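Long-range contacts in putative endonuclease/exonuclease/phosphatase family protein (Bacteroides thetaiotaomicron, PDB 3MPR), which probably acts as a metal-dependent nuclease of the DNase I-like superfamily, hydrolysing phosphodiester bonds in nucleic acids: residues Gly113-Trp124 and Phe139-Ala150; Asp100-Asp108 and Ser154-Met162. One frame throughout, in Å; residues are numbered along the deposited sequence.

How the contacts relate
Both contacts belong to one sheet and the helix packed on it. Contact 1 pairs strands 121-129 and 135-142 and runs into the start of helix 148-164; contact 2 lays the outermost strand, 93-102, against later turns of that helix. Both segments of contact 1 fall in sequence between those of contact 2, and the centres lie about 9 Å apart. Two probable hydrogen bonds link them, Cys-122 N to Phe-101 O at 2.8 Å and Ser-123 OG to Asp-100 OD2 at 2.6 Å. Only contact 1 approaches the metal site: the His-142 side chain lies about 4 Å from that of Glu-51, which binds magnesium in a structure of this protein, though none is bound here.

Contact 1 of 2, residues Gly113-Trp124 and Phe139-Ala150; sequences GWDAVLPRICSW and FNLHMDHIGKKA
Ser-123 and Asn-140 form the hydrogen-bonded pair of an antiparallel hairpin in one sheet of the DNase I-like alpha/beta sandwich, Ser-123 N reaching Asn-140 O at 3.0 Å and Asn-140 N reaching Ser-123 O at 2.9 Å. The strand axes run 4.7 Å apart at 162°. Beyond the paired region the two chains part; a water bridges Ile-121 N and His-142 O, and they meet again where loop 113-120 packs on loop 143-147 and the first turn of helix 148-164, which begins the crossover to strand 173-178. On the face turned to that helix, Trp-124 CB packs on Phe-139 CD2, and Cys-122 SG lies at the edge of the Phe-139 ring. Asn-140 is on the opposite face, where its amide bonds to Thr-176, Gln-50 and Thr-49 O.

Asp-144 suits the junction because each of its oxygens can take several donors. OD1 receives Val-117 N from above the carboxylate plane, Ile-146 N, closing an Asx turn, and Gly-147 N, which extends it to an Asx motif. OD2 receives Leu-118 N and is gripped side-on by Arg-120, whose NE (3.0 Å, on the anti lone pair) and NH2 form a salt bridge with this one atom. With the guanidinium and carboxylate planes 76° apart, the grip is crosswise. Arg-120 NH1 lies 3.8 Å above the centre of the His-142 ring.

Gly-147, the N-cap residue, needs to be small: a beta carbon would strike Asp-115 OD1 and Ala-116 N. Asp-115, with its chi1 at 61°, turns its carboxylate to the bare amides of the first helical turn. OD2 takes Lys-149 N at 3.1 Å, while OD1 accepts Ala-150 N at 2.8 Å.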
loop_
_atom_site.group_PDB
_atom_site.type_symbol
_atom_site.label_atom_id
_atom_site.label_comp_id
_atom_site.label_asym_id
_atom_site.label_seq_id
_atom_site.Cartn_x
_atom_site.Cartn_y
_atom_site.Cartn_z
ATOM N N GLY A 113 -21.785 27.931 9.991
ATOM C CA GLY A 113 -22.443 27.457 11.196
ATOM C C GLY A 113 -21.791 27.979 12.459
ATOM O O GLY A 113 -20.563 28.074 12.539
ATOM N N TRP A 114 -22.617 28.315 13.447
ATOM C CA TRP A 114 -22.125 28.757 14.746
ATOM C C TRP A 114 -20.944 29.724 14.596
ATOM O O TRP A 114 -21.099 30.787 14.004
ATOM C CB TRP A 114 -21.799 27.540 15.628
ATOM C CG TRP A 114 -22.983 26.600 15.737
ATOM C CD1 TRP A 114 -24.011 26.683 16.631
ATOM C CD2 TRP A 114 -23.274 25.466 14.899
ATOM N NE1 TRP A 114 -24.913 25.665 16.416
ATOM C CE2 TRP A 114 -24.489 24.909 15.355
ATOM C CE3 TRP A 114 -22.625 24.870 13.810
ATOM C CZ2 TRP A 114 -25.070 23.789 14.759
ATOM C CZ3 TRP A 114 -23.196 23.753 13.226
ATOM C CH2 TRP A 114 -24.409 23.224 13.699
ATOM N N ASP A 115 -19.771 29.350 15.095
ATOM C CA ASP A 115 -18.609 30.249 15.086
ATOM C C ASP A 115 -17.595 29.981 13.959
ATOM O O ASP A 115 -16.440 30.429 14.019
ATOM C CB ASP A 115 -17.916 30.227 16.457
ATOM C CG ASP A 115 -17.387 28.841 16.827
ATOM O OD1 ASP A 115 -17.689 27.869 16.107
ATOM O OD2 ASP A 115 -16.670 28.723 17.842
ATOM N N ALA A 116 -18.026 29.272 12.923
ATOM C CA ALA A 116 -17.129 28.927 11.818
ATOM C C ALA A 116 -16.882 30.131 10.899
ATOM O O ALA A 116 -17.690 31.056 10.863
ATOM C CB ALA A 116 -17.696 27.751 11.028
ATOM N N VAL A 117 -15.774 30.118 10.160
ATOM C CA VAL A 117 -15.462 31.217 9.240
ATOM C C VAL A 117 -15.850 30.928 7.789
ATOM O O VAL A 117 -16.088 31.853 7.007
ATOM C CB VAL A 117 -13.975 31.612 9.293
ATOM C CG1 VAL A 117 -13.619 32.143 10.676
ATOM C CG2 VAL A 117 -13.101 30.423 8.931
ATOM N N LEU A 118 -15.913 29.650 7.422
ATOM C CA LEU A 118 -16.330 29.271 6.076
ATOM C C LEU A 118 -17.519 28.312 6.112
ATOM O O LEU A 118 -17.683 27.566 7.075
ATOM C CB LEU A 118 -15.164 28.633 5.314
ATOM C CG LEU A 118 -14.203 29.541 4.534
ATOM C CD1 LEU A 118 -13.858 30.793 5.302
ATOM C CD2 LEU A 118 -12.936 28.783 4.157
ATOM N N PRO A 119 -18.358 28.329 5.065
ATOM C CA PRO A 119 -19.388 27.283 4.992
ATOM C C PRO A 119 -18.714 25.934 4.824
ATOM O O PRO A 119 -17.655 25.844 4.206
ATOM C CB PRO A 119 -20.170 27.634 3.727
ATOM C CG PRO A 119 -19.176 28.416 2.885
ATOM C CD PRO A 119 -18.380 29.215 3.886
ATOM N N ARG A 120 -19.314 24.899 5.387
ATOM C CA ARG A 120 -18.716 23.564 5.384
ATOM C C ARG A 120 -19.823 22.583 5.057
ATOM O O ARG A 120 -20.928 22.690 5.584
ATOM C CB ARG A 120 -18.115 23.248 6.753
ATOM C CG ARG A 120 -17.094 24.278 7.230
ATOM C CD ARG A 120 -15.800 24.199 6.431
ATOM N NE ARG A 120 -14.803 25.150 6.915
ATOM C CZ ARG A 120 -13.506 25.097 6.621
ATOM N NH1 ARG A 120 -13.036 24.139 5.834
ATOM N NH2 ARG A 120 -12.673 26.009 7.117
ATOM N N ILE A 121 -19.537 21.632 4.182
ATOM C CA ILE A 121 -20.575 20.756 3.677
ATOM C C ILE A 121 -20.258 19.301 4.002
ATOM O O ILE A 121 -19.094 18.892 4.003
ATOM C CB ILE A 121 -20.775 20.962 2.149
ATOM C CG1 ILE A 121 -22.119 20.389 1.679
ATOM C CG2 ILE A 121 -19.608 20.359 1.347
ATOM C CD1 ILE A 121 -22.406 20.623 0.199
ATOM N N CYS A 122 -21.301 18.543 4.322
ATOM C CA CYS A 122 -21.204 17.103 4.464
ATOM C C CYS A 122 -22.028 16.489 3.342
ATOM O O CYS A 122 -23.209 16.815 3.183
ATOM C CB CYS A 122 -21.737 16.654 5.828
ATOM S SG CYS A 122 -21.776 14.869 6.026
ATOM N N SER A 123 -21.393 15.641 2.535
ATOM C CA SER A 123 -22.084 14.930 1.473
ATOM C C SER A 123 -22.196 13.461 1.859
ATOM O O SER A 123 -21.325 12.916 2.537
ATOM C CB SER A 123 -21.338 15.061 0.141
ATOM O OG SER A 123 -21.232 16.416 -0.249
ATOM N N TRP A 124 -23.264 12.811 1.419
ATOM C CA TRP A 124 -23.498 11.446 1.836
ATOM C C TRP A 124 -24.187 10.670 0.737
ATOM O O TRP A 124 -24.784 11.244 -0.187
ATOM C CB TRP A 124 -24.340 11.427 3.123
ATOM C CG TRP A 124 -25.699 12.079 2.925
ATOM C CD1 TRP A 124 -26.012 13.397 3.079
ATOM C CD2 TRP A 124 -26.895 11.426 2.493
ATOM N NE1 TRP A 124 -27.346 13.605 2.779
ATOM C CE2 TRP A 124 -27.907 12.403 2.427
ATOM C CE3 TRP A 124 -27.212 10.099 2.176
ATOM C CZ2 TRP A 124 -29.211 12.099 2.036
ATOM C CZ3 TRP A 124 -28.501 9.794 1.798
ATOM C CH2 TRP A 124 -29.490 10.792 1.724
ATOM N N PHE A 139 -20.818 8.958 4.886
ATOM C CA PHE A 139 -20.792 10.412 5.037
ATOM C C PHE A 139 -19.371 10.908 4.870
ATOM O O PHE A 139 -18.441 10.217 5.264
ATOM C CB PHE A 139 -21.223 10.800 6.453
ATOM C CG PHE A 139 -22.670 10.528 6.755
ATOM C CD1 PHE A 139 -23.085 9.279 7.159
ATOM C CD2 PHE A 139 -23.608 11.546 6.660
ATOM C CE1 PHE A 139 -24.428 9.043 7.453
ATOM C CE2 PHE A 139 -24.938 11.317 6.954
ATOM C CZ PHE A 139 -25.345 10.070 7.350
ATOM N N ASN A 140 -19.209 12.126 4.352
ATOM C CA ASN A 140 -17.884 12.701 4.163
ATOM C C ASN A 140 -17.947 14.211 4.382
ATOM O O ASN A 140 -18.887 14.856 3.936
ATOM C CB ASN A 140 -17.391 12.362 2.757
ATOM C CG ASN A 140 -16.033 12.939 2.453
ATOM O OD1 ASN A 140 -15.098 12.817 3.248
ATOM N ND2 ASN A 140 -15.911 13.570 1.285
ATOM N N LEU A 141 -16.963 14.773 5.081
ATOM C CA LEU A 141 -17.009 16.199 5.399
ATOM C C LEU A 141 -15.617 16.796 5.573
ATOM O O LEU A 141 -14.611 16.090 5.562
ATOM C CB LEU A 141 -17.853 16.454 6.667
ATOM C CG LEU A 141 -17.436 15.778 7.988
ATOM C CD1 LEU A 141 -16.204 16.442 8.613
ATOM C CD2 LEU A 141 -18.581 15.817 8.982
ATOM N N HIS A 142 -15.590 18.111 5.741
ATOM C CA HIS A 142 -14.371 18.851 6.014
ATOM C C HIS A 142 -14.760 19.939 7.003
ATOM O O HIS A 142 -15.520 20.844 6.664
ATOM C CB HIS A 142 -13.828 19.468 4.721
ATOM C CG HIS A 142 -12.510 20.156 4.889
ATOM N ND1 HIS A 142 -11.775 20.628 3.823
ATOM C CD2 HIS A 142 -11.790 20.443 6.000
ATOM C CE1 HIS A 142 -10.660 21.183 4.271
ATOM N NE2 HIS A 142 -10.647 21.088 5.588
HETATM N N MSE A 143 -14.261 19.819 8.230
HETATM C CA MSE A 143 -14.631 20.695 9.342
HETATM C C MSE A 143 -14.004 22.093 9.234
HETATM O O MSE A 143 -13.032 22.295 8.508
HETATM C CB MSE A 143 -14.181 20.060 10.653
HETATM C CG MSE A 143 -14.874 18.768 11.029
HETATM SE SE MSE A 143 -16.705 19.173 11.595
HETATM C CE MSE A 143 -16.901 17.813 12.968
ATOM N N ASP A 144 -14.552 23.056 9.978
ATOM C CA ASP A 144 -14.003 24.408 9.969
ATOM C C ASP A 144 -12.768 24.460 10.868
ATOM O O ASP A 144 -12.712 23.776 11.887
ATOM C CB ASP A 144 -15.045 25.421 10.445
ATOM C CG ASP A 144 -14.617 26.852 10.188
ATOM O OD1 ASP A 144 -14.271 27.563 11.154
ATOM O OD2 ASP A 144 -14.610 27.254 9.017
ATOM N N HIS A 145 -11.779 25.271 10.501
ATOM C CA HIS A 145 -10.532 25.303 11.268
ATOM C C HIS A 145 -10.570 26.273 12.446
ATOM O O HIS A 145 -9.802 26.127 13.392
ATOM C CB HIS A 145 -9.341 25.622 10.361
ATOM C CG HIS A 145 -9.476 26.915 9.620
ATOM N ND1 HIS A 145 -10.524 27.177 8.764
ATOM C CD2 HIS A 145 -8.699 28.024 9.613
ATOM C CE1 HIS A 145 -10.386 28.390 8.259
ATOM N NE2 HIS A 145 -9.282 28.922 8.751
ATOM N N ILE A 146 -11.473 27.248 12.387
ATOM C CA ILE A 146 -11.578 28.284 13.415
ATOM C C ILE A 146 -12.678 28.011 14.441
ATOM O O ILE A 146 -12.466 28.178 15.642
ATOM C CB ILE A 146 -11.875 29.670 12.800
ATOM C CG1 ILE A 146 -10.761 30.104 11.839
ATOM C CG2 ILE A 146 -12.102 30.706 13.900
ATOM C CD1 ILE A 146 -9.366 30.034 12.426
ATOM N N GLY A 147 -13.850 27.594 13.966
ATOM C CA GLY A 147 -15.008 27.448 14.831
ATOM C C GLY A 147 -15.036 26.194 15.681
ATOM O O GLY A 147 -15.455 25.133 15.223
ATOM N N LYS A 148 -14.584 26.310 16.927
ATOM C CA LYS A 148 -14.586 25.178 17.842
ATOM C C LYS A 148 -16.017 24.744 18.158
ATOM O O LYS A 148 -16.349 23.558 18.120
ATOM C CB LYS A 148 -13.842 25.538 19.129
ATOM C CG LYS A 148 -13.741 24.403 20.137
ATOM C CD LYS A 148 -13.022 24.874 21.392
ATOM C CE LYS A 148 -12.541 23.712 22.241
ATOM N NZ LYS A 148 -13.627 22.724 22.478
ATOM N N LYS A 149 -16.872 25.702 18.482
ATOM C CA LYS A 149 -18.256 25.359 18.762
ATOM C C LYS A 149 -18.867 24.689 17.535
ATOM O O LYS A 149 -19.603 23.709 17.650
ATOM C CB LYS A 149 -19.076 26.595 19.144
ATOM C CG LYS A 149 -20.535 26.261 19.415
ATOM C CD LYS A 149 -21.296 27.440 20.014
ATOM C CE LYS A 149 -22.655 26.985 20.533
ATOM N NZ LYS A 149 -23.612 28.119 20.580
ATOM N N ALA A 150 -18.547 25.216 16.358
ATOM C CA ALA A 150 -19.075 24.650 15.114
ATOM C C ALA A 150 -18.659 23.190 14.921
ATOM O O ALA A 150 -19.466 22.365 14.515
ATOM C CB ALA A 150 -18.651 25.478 13.931
HETATM O O HOH W 1 -14.270 28.851 18.583
HETATM O O HOH W 2 -16.411 21.803 3.652
#

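Contact 2 of 2, residues Asp100-Asp108 and Ser154-Met162; sequences DFWLSETPD and SAFLVQEKM. With ACY (acetic acid), chain F.
Leu-157 projects from helix 148-164 against Phe-101, Leu-103 and Pro-107 in a helix-on-sheet packing of the alpha/beta sandwich, where the helix covers edge strand 93-102. The strand and helix axes run 10.7 Å apart at 150°. Leu-157 CD2 enters a hollow walled by the Phe-101 ring, Leu-103 and Pro-107 CG (4.1 Å), with Trp-102 O and Ser-104 O along the turn that follows the strand; a branched aliphatic tip fits such a mixed wall.

Phe-101 is the bump in return. With chi1 at 57° its ring swings against the helix, meeting Val-158 CG2 at its edge and carrying Lys-161 CG over one face, 3.7 Å from CZ, a CH-pi contact. An alanine here is likely to open a gap between strand and helix, under Leu-157 and Val-158, and leave the Lys-161 methylenes without a surface.

Nearer the helix start, Leu-103 CB rests 3.2 Å from Ser-154 OG, a small hydroxyl satisfied by the carbonyl of Ala-150. Lysine suits a partly exposed place: its stem packs on the phenyl face while its amine pairs with Glu-164 and donates to an acetate probably from the crystallisation liquor, Lys-161 NZ to ACY OXT, at 2.7 Å.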
loop_
_atom_site.group_PDB
_atom_site.type_symbol
_atom_site.label_atom_id
_atom_site.label_comp_id
_atom_site.label_asym_id
_atom_site.label_seq_id
_atom_site.Cartn_x
_atom_site.Cartn_y
_atom_site.Cartn_z
ATOM N N ASP A 100 -26.714 16.190 0.540
ATOM C CA ASP A 100 -25.692 17.041 1.151
ATOM C C ASP A 100 -26.398 17.907 2.174
ATOM O O ASP A 100 -27.557 18.281 1.979
ATOM C CB ASP A 100 -25.041 17.965 0.111
ATOM C CG ASP A 100 -24.699 17.248 -1.184
ATOM O OD1 ASP A 100 -25.609 17.089 -2.023
ATOM O OD2 ASP A 100 -23.524 16.845 -1.367
ATOM N N PHE A 101 -25.706 18.228 3.254
ATOM C CA PHE A 101 -26.193 19.207 4.213
ATOM C C PHE A 101 -25.024 20.059 4.703
ATOM O O PHE A 101 -23.891 19.569 4.802
ATOM C CB PHE A 101 -26.954 18.539 5.379
ATOM C CG PHE A 101 -26.155 17.495 6.142
ATOM C CD1 PHE A 101 -26.153 16.168 5.740
ATOM C CD2 PHE A 101 -25.462 17.837 7.294
ATOM C CE1 PHE A 101 -25.436 15.210 6.451
ATOM C CE2 PHE A 101 -24.739 16.889 8.005
ATOM C CZ PHE A 101 -24.730 15.571 7.582
ATOM N N TRP A 102 -25.288 21.332 4.990
ATOM C CA TRP A 102 -24.252 22.210 5.531
ATOM C C TRP A 102 -24.152 22.044 7.036
ATOM O O TRP A 102 -25.135 21.732 7.696
ATOM C CB TRP A 102 -24.507 23.676 5.133
ATOM C CG TRP A 102 -24.099 23.921 3.710
ATOM C CD1 TRP A 102 -22.923 24.453 3.279
ATOM C CD2 TRP A 102 -24.832 23.564 2.532
ATOM N NE1 TRP A 102 -22.883 24.472 1.911
ATOM C CE2 TRP A 102 -24.046 23.934 1.426
ATOM C CE3 TRP A 102 -26.083 22.982 2.307
ATOM C CZ2 TRP A 102 -24.468 23.737 0.112
ATOM C CZ3 TRP A 102 -26.506 22.793 0.996
ATOM C CH2 TRP A 102 -25.700 23.167 -0.080
ATOM N N LEU A 103 -22.948 22.213 7.567
ATOM C CA LEU A 103 -22.722 22.040 8.994
ATOM C C LEU A 103 -23.042 23.363 9.681
ATOM O O LEU A 103 -22.156 24.170 9.959
ATOM C CB LEU A 103 -21.276 21.600 9.246
ATOM C CG LEU A 103 -20.903 20.318 8.488
ATOM C CD1 LEU A 103 -19.429 19.959 8.679
ATOM C CD2 LEU A 103 -21.820 19.151 8.906
ATOM N N SER A 104 -24.330 23.587 9.923
ATOM C CA SER A 104 -24.797 24.843 10.492
ATOM C C SER A 104 -26.170 24.679 11.128
ATOM O O SER A 104 -26.750 23.589 11.116
ATOM C CB SER A 104 -24.867 25.920 9.415
ATOM O OG SER A 104 -25.955 25.694 8.529
ATOM N N GLU A 105 -26.683 25.775 11.686
ATOM C CA GLU A 105 -28.020 25.799 12.260
ATOM C C GLU A 105 -29.084 25.661 11.178
ATOM O O GLU A 105 -30.239 25.363 11.474
ATOM C CB GLU A 105 -28.250 27.106 13.031
ATOM C CG GLU A 105 -27.261 27.372 14.148
ATOM C CD GLU A 105 -26.036 28.146 13.685
ATOM O OE1 GLU A 105 -25.556 27.910 12.556
ATOM O OE2 GLU A 105 -25.554 29.003 14.456
ATOM N N THR A 106 -28.692 25.897 9.928
ATOM C CA THR A 106 -29.601 25.777 8.788
ATOM C C THR A 106 -28.993 24.873 7.714
ATOM O O THR A 106 -28.502 25.363 6.694
ATOM C CB THR A 106 -29.905 27.155 8.176
ATOM O OG1 THR A 106 -28.681 27.756 7.741
ATOM C CG2 THR A 106 -30.571 28.071 9.215
ATOM N N PRO A 107 -29.023 23.544 7.943
ATOM C CA PRO A 107 -28.258 22.608 7.105
ATOM C C PRO A 107 -28.712 22.520 5.652
ATOM O O PRO A 107 -27.944 22.021 4.835
ATOM C CB PRO A 107 -28.442 21.252 7.816
ATOM C CG PRO A 107 -28.908 21.591 9.196
ATOM C CD PRO A 107 -29.719 22.850 9.036
ATOM N N ASP A 108 -29.912 23.002 5.325
ATOM C CA ASP A 108 -30.403 22.916 3.953
ATOM C C ASP A 108 -29.935 24.052 3.048
ATOM O O ASP A 108 -30.180 24.027 1.843
ATOM C CB ASP A 108 -31.930 22.851 3.926
ATOM C CG ASP A 108 -32.444 21.497 3.464
ATOM O OD1 ASP A 108 -31.651 20.712 2.908
ATOM O OD2 ASP A 108 -33.645 21.224 3.649
ATOM N N SER A 154 -21.252 20.327 14.880
ATOM C CA SER A 154 -21.251 19.546 13.649
ATOM C C SER A 154 -21.277 18.051 13.950
ATOM O O SER A 154 -22.009 17.287 13.319
ATOM C CB SER A 154 -20.043 19.902 12.778
ATOM O OG SER A 154 -20.201 21.193 12.212
ATOM N N ALA A 155 -20.469 17.634 14.919
ATOM C CA ALA A 155 -20.379 16.220 15.246
ATOM C C ALA A 155 -21.746 15.665 15.611
ATOM O O ALA A 155 -22.133 14.578 15.160
ATOM C CB ALA A 155 -19.375 15.987 16.366
ATOM N N PHE A 156 -22.499 16.420 16.406
ATOM C CA PHE A 156 -23.821 15.955 16.823
ATOM C C PHE A 156 -24.884 16.044 15.729
ATOM O O PHE A 156 -25.781 15.214 15.665
ATOM C CB PHE A 156 -24.256 16.648 18.119
ATOM C CG PHE A 156 -23.436 16.230 19.302
ATOM C CD1 PHE A 156 -23.537 14.941 19.800
ATOM C CD2 PHE A 156 -22.531 17.102 19.882
ATOM C CE1 PHE A 156 -22.770 14.539 20.873
ATOM C CE2 PHE A 156 -21.756 16.703 20.954
ATOM C CZ PHE A 156 -21.878 15.424 21.450
ATOM N N LEU A 157 -24.763 17.032 14.849
ATOM C CA LEU A 157 -25.658 17.129 13.697
ATOM C C LEU A 157 -25.447 15.934 12.769
ATOM O O LEU A 157 -26.395 15.350 12.245
ATOM C CB LEU A 157 -25.406 18.427 12.940
ATOM C CG LEU A 157 -25.991 18.538 11.528
ATOM C CD1 LEU A 157 -27.515 18.429 11.547
ATOM C CD2 LEU A 157 -25.550 19.851 10.873
ATOM N N VAL A 158 -24.191 15.558 12.569
ATOM C CA VAL A 158 -23.923 14.396 11.739
ATOM C C VAL A 158 -24.554 13.146 12.343
ATOM O O VAL A 158 -25.188 12.359 11.641
ATOM C CB VAL A 158 -22.415 14.221 11.457
ATOM C CG1 VAL A 158 -22.147 12.854 10.859
ATOM C CG2 VAL A 158 -21.941 15.321 10.516
ATOM N N GLN A 159 -24.417 12.977 13.654
ATOM C CA GLN A 159 -25.022 11.829 14.308
ATOM C C GLN A 159 -26.566 11.868 14.209
ATOM O O GLN A 159 -27.204 10.843 14.070
ATOM C CB GLN A 159 -24.532 11.728 15.751
ATOM C CG GLN A 159 -23.039 11.405 15.829
ATOM C CD GLN A 159 -22.441 11.647 17.198
ATOM O OE1 GLN A 159 -21.549 12.483 17.361
ATOM N NE2 GLN A 159 -22.913 10.902 18.185
ATOM N N GLU A 160 -27.165 13.050 14.255
ATOM C CA GLU A 160 -28.614 13.127 14.030
ATOM C C GLU A 160 -28.995 12.704 12.604
ATOM O O GLU A 160 -29.965 11.974 12.403
ATOM C CB GLU A 160 -29.155 14.510 14.357
ATOM C CG GLU A 160 -29.127 14.834 15.853
ATOM C CD GLU A 160 -29.979 13.873 16.688
ATOM O OE1 GLU A 160 -31.226 13.981 16.648
ATOM O OE2 GLU A 160 -29.402 13.007 17.385
ATOM N N LYS A 161 -28.222 13.147 11.614
ATOM C CA LYS A 161 -28.468 12.762 10.228
ATOM C C LYS A 161 -28.256 11.269 9.988
ATOM O O LYS A 161 -28.923 10.673 9.148
ATOM C CB LYS A 161 -27.601 13.594 9.255
ATOM C CG LYS A 161 -28.022 15.060 9.169
ATOM C CD LYS A 161 -29.374 15.233 8.453
ATOM C CE LYS A 161 -29.873 16.674 8.575
ATOM N NZ LYS A 161 -31.156 16.904 7.846
HETATM N N MSE A 162 -27.323 10.655 10.717
HETATM C CA MSE A 162 -27.102 9.220 10.584
HETATM C C MSE A 162 -28.366 8.452 10.921
HETATM O O MSE A 162 -28.683 7.454 10.281
HETATM C CB MSE A 162 -25.972 8.761 11.495
HETATM C CG MSE A 162 -24.619 9.233 11.030
HETATM SE SE MSE A 162 -23.242 8.535 12.201
HETATM C CE MSE A 162 -21.712 8.833 11.006
HETATM C C ACY F . -32.794 19.538 7.112
HETATM O O ACY F . -33.529 18.575 6.745
HETATM O OXT ACY F . -31.807 19.473 7.901
HETATM C CH3 ACY F . -33.117 20.890 6.572
#